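4-methyl-5(B-hydroxyethyl)-thiazole monophosphate biosynthesis enzyme (Vibrio cholerae O1 biovar El Tor, PDB 3OT1) is of unknown function but belongs to the DJ-1/PfpI family and may act in thiazole monophosphate biosynthesis. Local coordinates at residues V26-V29 with D30-R34; V107-C111 with A112-L116. All coordinates share one frame; numbering follows the deposited sequence.

Contact 1: residues V26-V29 with D30-R34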
ATOM      1  N   VAL A  26       1.302   2.900   4.593  1.00  4.25           N
ATOM      2  CA  VAL A  26       0.308   1.930   4.996  1.00  4.36           C
ATOM      3  C   VAL A  26       0.800   0.505   4.722  1.00  4.58           C
ATOM      4  O   VAL A  26       0.525  -0.395   5.506  1.00  4.79           O
ATOM      5  CB  VAL A  26      -1.058   2.257   4.369  1.00  4.40           C
ATOM      6  CG1 VAL A  26      -2.051   1.161   4.673  1.00  5.33           C
ATOM      7  CG2 VAL A  26      -1.550   3.595   4.887  1.00  5.01           C
ATOM      8  N   ILE A  27       1.548   0.293   3.648  1.00  4.29           N
ATOM      9  CA  ILE A  27       2.170  -1.010   3.430  1.00  4.61           C
ATOM     10  C   ILE A  27       3.078  -1.363   4.603  1.00  4.71           C
ATOM     11  O   ILE A  27       3.053  -2.492   5.103  1.00  5.32           O
ATOM     12  CB  ILE A  27       2.927  -1.071   2.093  1.00  4.74           C
ATOM     13  CG1 ILE A  27       1.952  -1.050   0.909  1.00  5.51           C
ATOM     14  CG2 ILE A  27       3.868  -2.319   2.045  1.00  5.34           C
ATOM     15  CD1 ILE A  27       2.605  -0.776  -0.447  1.00  6.80           C
ATOM     16  N   ILE A  28       3.897  -0.419   5.040  1.00  4.55           N
ATOM     17  CA  ILE A  28       4.787  -0.670   6.173  1.00  4.76           C
ATOM     18  C   ILE A  28       3.979  -1.013   7.413  1.00  4.46           C
ATOM     19  O   ILE A  28       4.254  -2.021   8.066  1.00  5.16           O
ATOM     20  CB  ILE A  28       5.712   0.547   6.419  1.00  5.57           C
ATOM     21  CG1 ILE A  28       6.694   0.734   5.254  1.00  6.65           C
ATOM     22  CG2 ILE A  28       6.439   0.404   7.749  1.00  6.74           C
ATOM     23  CD1 ILE A  28       7.296   2.127   5.135  1.00  7.82           C
ATOM     24  N   VAL A  29       3.020  -0.173   7.762  1.00  4.23           N
ATOM     25  CA  VAL A  29       2.288  -0.386   8.998  1.00  4.38           C
ATOM     26  C   VAL A  29       1.536  -1.724   8.968  1.00  4.31           C
ATOM     27  O   VAL A  29       1.622  -2.517   9.885  1.00  4.41           O
ATOM     28  CB  VAL A  29       1.311   0.783   9.264  1.00  4.67           C
ATOM     29  CG1 VAL A  29       0.403   0.449  10.427  1.00  5.67           C
ATOM     30  CG2 VAL A  29       2.091   2.088   9.526  1.00  5.88           C
ATOM     31  N   ASP A  30       0.779  -1.938   7.901  1.00  4.55           N
ATOM     32  CA  ASP A  30      -0.067  -3.131   7.773  1.00  4.49           C
ATOM     33  C   ASP A  30       0.800  -4.389   7.836  1.00  4.41           C
ATOM     34  O   ASP A  30       0.522  -5.317   8.599  1.00  5.13           O
ATOM     35  CB  ASP A  30      -0.863  -3.004   6.460  1.00  5.24           C
ATOM     36  CG  ASP A  30      -1.839  -4.100   6.188  1.00  5.51           C
ATOM     37  OD1 ASP A  30      -1.629  -5.267   6.529  1.00  6.67           O
ATOM     38  OD2 ASP A  30      -2.863  -3.729   5.557  1.00  7.50           O
ATOM     39  N   THR A  31       1.861  -4.433   7.047  1.00  4.54           N
ATOM     40  CA  THR A  31       2.706  -5.617   7.004  1.00  4.45           C
ATOM     41  C   THR A  31       3.317  -5.918   8.359  1.00  4.46           C
ATOM     42  O   THR A  31       3.358  -7.073   8.796  1.00  4.83           O
ATOM     43  CB  THR A  31       3.781  -5.484   5.901  1.00  4.78           C
ATOM     44  OG1 THR A  31       3.128  -5.263   4.643  1.00  5.83           O
ATOM     45  CG2 THR A  31       4.625  -6.736   5.772  1.00  6.11           C
ATOM     46  N   LEU A  32       3.784  -4.893   9.052  1.00  4.06           N
ATOM     47  CA  LEU A  32       4.351  -5.126  10.374  1.00  4.20           C
ATOM     48  C   LEU A  32       3.300  -5.561  11.388  1.00  4.06           C
ATOM     49  O   LEU A  32       3.604  -6.404  12.233  1.00  5.10           O
ATOM     50  CB  LEU A  32       5.090  -3.872  10.845  1.00  5.08           C
ATOM     51  CG  LEU A  32       6.344  -3.502  10.058  1.00  7.49           C
ATOM     52  CD1 LEU A  32       6.822  -2.091  10.400  1.00 10.46           C
ATOM     53  CD2 LEU A  32       7.422  -4.530  10.313  1.00 13.47           C
ATOM     54  N   VAL A  33       2.085  -5.029  11.299  1.00  4.42           N
ATOM     55  CA  VAL A  33       1.015  -5.475  12.172  1.00  4.25           C
ATOM     56  C   VAL A  33       0.675  -6.958  11.913  1.00  4.62           C
ATOM     57  O   VAL A  33       0.403  -7.722  12.844  1.00  4.62           O
ATOM     58  CB  VAL A  33      -0.212  -4.540  12.051  1.00  4.36           C
ATOM     59  CG1 VAL A  33      -1.409  -5.146  12.742  1.00  5.28           C
ATOM     60  CG2 VAL A  33       0.125  -3.165  12.638  1.00  6.21           C
ATOM     61  N   ARG A  34       0.717  -7.378  10.662  1.00  4.20           N
ATOM     62  CA  ARG A  34       0.504  -8.763  10.312  1.00  4.54           C
ATOM     63  C   ARG A  34       1.514  -9.696  10.962  1.00  4.98           C
ATOM     64  O   ARG A  34       1.237 -10.879  11.188  1.00  5.51           O
ATOM     65  CB  ARG A  34       0.530  -8.973   8.789  1.00  4.47           C
ATOM     66  CG  ARG A  34      -0.704  -8.422   8.072  1.00  4.62           C
ATOM     67  CD  ARG A  34      -0.485  -8.399   6.575  1.00  5.80           C
ATOM     68  NE  ARG A  34      -1.687  -8.017   5.840  1.00  4.65           N
ATOM     69  CZ  ARG A  34      -2.419  -8.798   5.052  1.00  4.39           C
ATOM     70  NH1 ARG A  34      -2.096 -10.062   4.840  1.00  5.33           N
ATOM     71  NH2 ARG A  34      -3.476  -8.253   4.459  1.00  5.07           N
TER
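T31 lies one helical turn beyond I27 and binds its carbonyl twice. T31 OG1 gives its proton to I27 O at 2.8 Å, and T31 N reaches the same I27 O at 3.0 Å. The two donors come from opposite faces of the carbonyl plane. The hydroxyl can fold back because OG1 is anti to the carbonyl carbon of T31 (chi1 -57°). This satisfies a polar group in a buried place, where T31 also packs on L167, A170 and I174 of helix 166-178. D30 N to V26 O, L32 N to I28 O and V33 N to V29 O continue the i to i+4 bonds. D30 also holds a side-chain partner. R34 NE bonds D30 OD1 at 2.8 Å in a salt bridge. D30 OD1 lies near the guanidinium plane and is met on its syn side. R34 NH2 makes a further salt bridge to an acidic side chain of the neighbouring subunit. Apolar contact is modest: I28 CG2 lies 3.7 Å from L32 CD1, the two side chains running alongside each other. V29, L32 and V33 pack on V39 of strand 38-43. A threonine hydroxyl bonded back to the carbonyl four residues earlier marks this alpha helix of the 11-16, 22-34, 38-43 beta-alpha-beta unit.

Contact 2: residues V107-C111 with A112-L116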
ATOM      1  N   VAL A 107      17.228   1.163  11.716  1.00  5.19           N
ATOM      2  CA  VAL A 107      16.580   2.284  11.056  1.00  5.65           C
ATOM      3  C   VAL A 107      16.356   1.857   9.612  1.00  5.29           C
ATOM      4  O   VAL A 107      17.271   1.359   8.950  1.00  5.53           O
ATOM      5  CB  VAL A 107      17.405   3.562  11.167  1.00  5.72           C
ATOM      6  CG1 VAL A 107      16.750   4.671  10.331  1.00  7.42           C
ATOM      7  CG2 VAL A 107      17.558   3.963  12.643  1.00  6.56           C
ATOM      8  N   ALA A 108      15.117   2.045   9.156  1.00  5.34           N
ATOM      9  CA  ALA A 108      14.701   1.622   7.823  1.00  5.23           C
ATOM     10  C   ALA A 108      14.087   2.817   7.119  1.00  5.41           C
ATOM     11  O   ALA A 108      13.324   3.542   7.732  1.00  6.53           O
ATOM     12  CB  ALA A 108      13.682   0.486   7.956  1.00  6.67           C
ATOM     13  N   ALA A 109      14.407   3.026   5.856  1.00  5.18           N
ATOM     14  CA  ALA A 109      13.853   4.145   5.112  1.00  5.23           C
ATOM     15  C   ALA A 109      13.711   3.818   3.644  1.00  5.27           C
ATOM     16  O   ALA A 109      14.493   3.061   3.083  1.00  5.56           O
ATOM     17  CB  ALA A 109      14.733   5.389   5.280  1.00  6.59           C
ATOM     18  N   ILE A 110      12.717   4.427   3.001  1.00  5.01           N
ATOM     19  CA  ILE A 110      12.392   4.113   1.627  1.00  4.85           C
ATOM     20  C   ILE A 110      12.232   5.373   0.796  1.00  5.17           C
ATOM     21  O   ILE A 110      11.904   6.442   1.304  1.00  5.90           O
ATOM     22  CB  ILE A 110      11.125   3.208   1.588  1.00  5.09           C
ATOM     23  CG1 ILE A 110      10.814   2.633   0.197  1.00  5.73           C
ATOM     24  CG2 ILE A 110       9.923   3.907   2.202  1.00  5.72           C
ATOM     25  CD1 ILE A 110       9.848   1.469   0.243  1.00  6.28           C
ATOM     26  N   CYS A 111      12.388   5.181  -0.516  1.00  5.85           N
ATOM     27  CA  CYS A 111      12.026   6.176  -1.506  1.00  6.43           C
ATOM     28  C   CYS A 111      12.877   7.453  -1.405  1.00  6.45           C
ATOM     29  O   CYS A 111      14.097   7.365  -1.466  1.00  6.75           O
ATOM     30  CB  CYS A 111      10.504   6.394  -1.342  1.00  7.43           C
ATOM     31  SG  CYS A 111       9.622   7.490  -2.404  1.00  9.23           S
ATOM     32  N   ALA A 112      12.266   8.626  -1.285  1.00  6.49           N
ATOM     33  CA  ALA A 112      13.027   9.869  -1.247  1.00  7.57           C
ATOM     34  C   ALA A 112      13.835  10.042   0.034  1.00  6.49           C
ATOM     35  O   ALA A 112      14.764  10.843   0.079  1.00  7.26           O
ATOM     36  CB  ALA A 112      12.094  11.083  -1.447  1.00  8.46           C
ATOM     37  N   THR A 113      13.443   9.366   1.105  1.00  5.71           N
ATOM     38  CA  THR A 113      13.987   9.678   2.410  1.00  5.94           C
ATOM     39  C   THR A 113      15.493   9.473   2.553  1.00  6.02           C
ATOM     40  O   THR A 113      16.147  10.319   3.120  1.00  6.32           O
ATOM     41  CB  THR A 113      13.141   8.978   3.483  1.00  6.14           C
ATOM     42  OG1 THR A 113      11.850   9.597   3.454  1.00  6.64           O
ATOM     43  CG2 THR A 113      13.753   9.098   4.848  1.00  7.15           C
ATOM     44  N   PRO A 114      16.055   8.366   2.045  1.00  5.98           N
ATOM     45  CA  PRO A 114      17.526   8.235   2.206  1.00  6.41           C
ATOM     46  C   PRO A 114      18.269   9.381   1.510  1.00  7.40           C
ATOM     47  O   PRO A 114      19.338   9.776   1.981  1.00  9.17           O
ATOM     48  CB  PRO A 114      17.832   6.873   1.574  1.00  6.47           C
ATOM     49  CG  PRO A 114      16.537   6.083   1.773  1.00  6.36           C
ATOM     50  CD  PRO A 114      15.464   7.131   1.525  1.00  5.98           C
ATOM     51  N   ALA A 115      17.743   9.887   0.398  1.00  6.95           N
ATOM     52  CA  ALA A 115      18.359  11.009  -0.330  1.00  7.78           C
ATOM     53  C   ALA A 115      18.123  12.348   0.366  1.00  8.12           C
ATOM     54  O   ALA A 115      19.072  13.085   0.667  1.00 10.70           O
ATOM     55  CB  ALA A 115      17.839  11.042  -1.755  1.00  9.11           C
ATOM     56  N   LEU A 116      16.858  12.688   0.603  1.00  7.14           N
ATOM     57  CA  LEU A 116      16.501  14.012   1.087  1.00  7.82           C
ATOM     58  C   LEU A 116      16.671  14.197   2.584  1.00  8.12           C
ATOM     59  O   LEU A 116      16.745  15.348   3.045  1.00  9.38           O
ATOM     60  CB  LEU A 116      15.085  14.387   0.664  1.00  7.87           C
ATOM     61  CG  LEU A 116      14.855  14.455  -0.842  1.00  9.53           C
ATOM     62  CD1 LEU A 116      13.427  14.924  -1.132  1.00 10.07           C
ATOM     63  CD2 LEU A 116      15.881  15.348  -1.535  1.00 13.05           C
TER
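The chain turns sharply between I110 and T113, and one backbone bond closes the turn. T113 N donates to I110 O at 3.3 Å, a weak bond. The turn is of type II'. C111 takes its second position with phi 65° and psi -126°, a conformation that is unusual for a residue other than glycine. Just beyond it, L116 N bonds A112 O at 2.8 Å.

Apolar contacts fill the inner side of the bend. The CB of A109 points toward the helix start. It meets T113 CG2 at 3.9 Å and P114 CG at 4.0 Å, so one small methyl touches two side chains. T113 CG2 is placed there by the side-chain torsion, which sets it anti to its own backbone N. The ring of P114 lies beside the turn carbonyls, with P114 CD 3.3 Å from C111 O. A112, T113 and L116 pack on A84 of helix 81-88.

Two polar side chains have partners beyond the two segments. T113 OG1 hydrogen-bonds P78 O, which ties the helix start to the loop after strand 74-77. C111 SG is anti to its own N (chi1 -177°) and lies 3.1 Å from A112 N; it also has a hydrogen-bonding partner beyond the two segments.

A strand, a cysteine of strained backbone and a helix in direct succession form a nucleophile elbow. This is consistent with the site of the reactive cysteine in DJ-1/PfpI proteins and their class I glutaminase relatives.

Overall arrangement
Contacts 1 and 2 are both local, with centres about 17 Å apart. Contact 2 is wholly buried; contact 1 is buried except at V33, which is partly exposed. They hold different elements. Contact 1 runs along helix 22-34, between strand 38-43, helix 166-178 and the second subunit. Contact 2 joins strand 106-110, an inner strand of the mixed sheet, to helix 113-119, and no other chain touches it. Helix 166-178 links their surroundings: F169 packs on I28 of contact 1 and on A108 and I110 of contact 2. Contact 1 combines regular helical bonds with charged groups at the dimer interface. Contact 2 relies on small apolar groups, one weak turn bond and a strained cysteine nearer the chain centre.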